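Long-range contact in mRNA interferase (Mycobacterium tuberculosis, PDB 6L2A), which probably acts as the toxin of a type II toxin-antitoxin system, an RNA endonuclease of the PemK/MazF family: residues 52-57 against 86-91. The protein carries 6 engineered substitutions. Numbering follows the deposited sequence.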
loop_
_atom_site.group_PDB
_atom_site.type_symbol
_atom_site.label_atom_id
_atom_site.label_comp_id
_atom_site.label_asym_id
_atom_site.label_seq_id
_atom_site.Cartn_x
_atom_site.Cartn_y
_atom_site.Cartn_z
ATOM N N VAL A 52 5.120 4.024 -0.868
ATOM C CA VAL A 52 5.813 4.569 0.290
ATOM C C VAL A 52 5.002 4.313 1.551
ATOM O O VAL A 52 3.785 4.118 1.515
ATOM C CB VAL A 52 6.094 6.082 0.145
ATOM C CG1 VAL A 52 6.965 6.350 -1.076
ATOM C CG2 VAL A 52 4.787 6.862 0.068
ATOM N N VAL A 53 5.704 4.329 2.678
ATOM C CA VAL A 53 5.103 4.213 4.004
ATOM C C VAL A 53 5.372 5.506 4.767
ATOM O O VAL A 53 6.535 5.816 5.063
ATOM C CB VAL A 53 5.651 2.987 4.750
ATOM C CG1 VAL A 53 5.294 3.052 6.217
ATOM C CG2 VAL A 53 5.106 1.710 4.126
ATOM N N PRO A 54 4.344 6.289 5.090
ATOM C CA PRO A 54 4.575 7.571 5.764
ATOM C C PRO A 54 5.157 7.389 7.154
ATOM O O PRO A 54 4.958 6.369 7.818
ATOM C CB PRO A 54 3.177 8.199 5.829
ATOM C CG PRO A 54 2.393 7.500 4.771
ATOM C CD PRO A 54 2.933 6.105 4.723
ATOM N N VAL A 55 5.877 8.416 7.594
ATOM C CA VAL A 55 6.606 8.410 8.852
ATOM C C VAL A 55 6.141 9.599 9.682
ATOM O O VAL A 55 5.926 10.691 9.146
ATOM C CB VAL A 55 8.127 8.455 8.590
ATOM C CG1 VAL A 55 8.880 8.789 9.841
ATOM C CG2 VAL A 55 8.601 7.121 8.036
ATOM N N THR A 56 5.966 9.382 10.988
ATOM C CA THR A 56 5.514 10.425 11.899
ATOM C C THR A 56 6.404 10.464 13.134
ATOM O O THR A 56 6.999 9.458 13.525
ATOM C CB THR A 56 4.054 10.215 12.332
ATOM O OG1 THR A 56 3.698 11.201 13.310
ATOM C CG2 THR A 56 3.871 8.832 12.934
ATOM N N SER A 57 6.479 11.643 13.750
ATOM C CA SER A 57 7.313 11.862 14.925
ATOM C C SER A 57 6.588 11.589 16.237
ATOM O O SER A 57 7.207 11.691 17.300
ATOM C CB SER A 57 7.851 13.298 14.929
ATOM O OG SER A 57 6.801 14.240 14.796
ATOM N N GLN A 86 -0.671 3.233 6.700
ATOM C CA GLN A 86 -0.886 4.425 5.892
ATOM C C GLN A 86 -0.201 4.327 4.534
ATOM O O GLN A 86 0.054 5.354 3.899
ATOM C CB GLN A 86 -0.401 5.667 6.642
ATOM C CG GLN A 86 -1.007 5.831 8.025
ATOM C CD GLN A 86 -1.983 6.986 8.096
ATOM O OE1 GLN A 86 -3.067 6.935 7.513
ATOM N NE2 GLN A 86 -1.603 8.039 8.810
ATOM N N ILE A 87 0.093 3.105 4.080
ATOM C CA ILE A 87 0.835 2.898 2.841
ATOM C C ILE A 87 0.101 3.535 1.664
ATOM O O ILE A 87 -1.130 3.464 1.559
ATOM C CB ILE A 87 1.055 1.389 2.635
ATOM C CG1 ILE A 87 1.785 1.093 1.326
ATOM C CG2 ILE A 87 -0.271 0.636 2.695
ATOM C CD1 ILE A 87 2.103 -0.379 1.150
ATOM N N ARG A 88 0.861 4.194 0.785
ATOM C CA ARG A 88 0.306 4.844 -0.394
ATOM C C ARG A 88 1.232 4.638 -1.581
ATOM O O ARG A 88 2.440 4.440 -1.430
ATOM C CB ARG A 88 0.112 6.359 -0.219
ATOM C CG ARG A 88 -0.109 6.854 1.191
ATOM C CD ARG A 88 -1.586 6.949 1.520
ATOM N NE ARG A 88 -1.822 7.868 2.629
ATOM C CZ ARG A 88 -1.921 9.186 2.489
ATOM N NH1 ARG A 88 -2.136 9.954 3.549
ATOM N NH2 ARG A 88 -1.805 9.738 1.288
ATOM N N SER A 89 0.649 4.719 -2.773
ATOM C CA SER A 89 1.400 4.782 -4.017
ATOM C C SER A 89 1.330 6.201 -4.558
ATOM O O SER A 89 0.251 6.800 -4.608
ATOM C CB SER A 89 0.861 3.788 -5.048
ATOM O OG SER A 89 1.096 2.456 -4.626
ATOM N N ILE A 90 2.484 6.740 -4.949
ATOM C CA ILE A 90 2.584 8.110 -5.422
ATOM C C ILE A 90 3.326 8.116 -6.749
ATOM O O ILE A 90 4.051 7.179 -7.088
ATOM C CB ILE A 90 3.301 9.026 -4.407
ATOM C CG1 ILE A 90 4.703 8.489 -4.114
ATOM C CG2 ILE A 90 2.494 9.135 -3.123
ATOM C CD1 ILE A 90 5.550 9.419 -3.259
ATOM N N ALA A 91 3.131 9.192 -7.502
ATOM C CA ALA A 91 3.928 9.415 -8.695
ATOM C C ALA A 91 5.351 9.793 -8.306
ATOM O O ALA A 91 5.590 10.397 -7.257
ATOM C CB ALA A 91 3.307 10.516 -9.555
#
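Val52 and Arg88 face each other as an antiparallel hydrogen-bonded pair and bond to each other twice through their backbones. Val52 N gives its hydrogen to Arg88 O at 2.8 Å, and Arg88 N returns one to Val52 O at 3.0 Å; both bonds are nearly straight. The same Val52 O also receives a CA-H...O contact from Ile87 CA at 3.5 Å.

From CB of Val52 the side chain forks on the face of the sheet it shares with Arg88. CG1 stands anti to the carbonyl carbon (chi1 -60°), which carries it to CD1 of Ile90 at 4.0 Å, the two side chains crossing at about a right angle. CG2, the other branch, comes within 3.7 Å of Arg88 O. A branched, wholly apolar residue suits this buried position, where Ala30 of strand 28-32 also touches it.

These strands belong to the antiparallel sheet of the MazF-like toxins, which belong to the SH3 clan. The early part of strand 49-56 pairs with 88-91 and its later part with 80-83; 88-91 swings away from 52-56, the local directions differing by 104°. Ile87, just before strand 88-91, meets CG2 of Val53 through its CB at 4.3 Å, and Leu114 of helix 104-117 touches both side chains, a greasy setting that suits valine and isoleucine.

Pro54 has no N-H to offer this neighbour; instead its ring comes up to the backbone of Gln86, CD lying 3.1 Å from Gln86 O, while CG touches Gln86 CB at 3.8 Å. The amide of this glutamine leads away from the strand, as befits a polar, partly exposed residue. Ser89, small and polar, hydrogen-bonds through OG with Thr51 OG1 and, in the second subunit, with the carbonyl oxygens of Glu85 and Ile87, carrying the strand into the dimer interface.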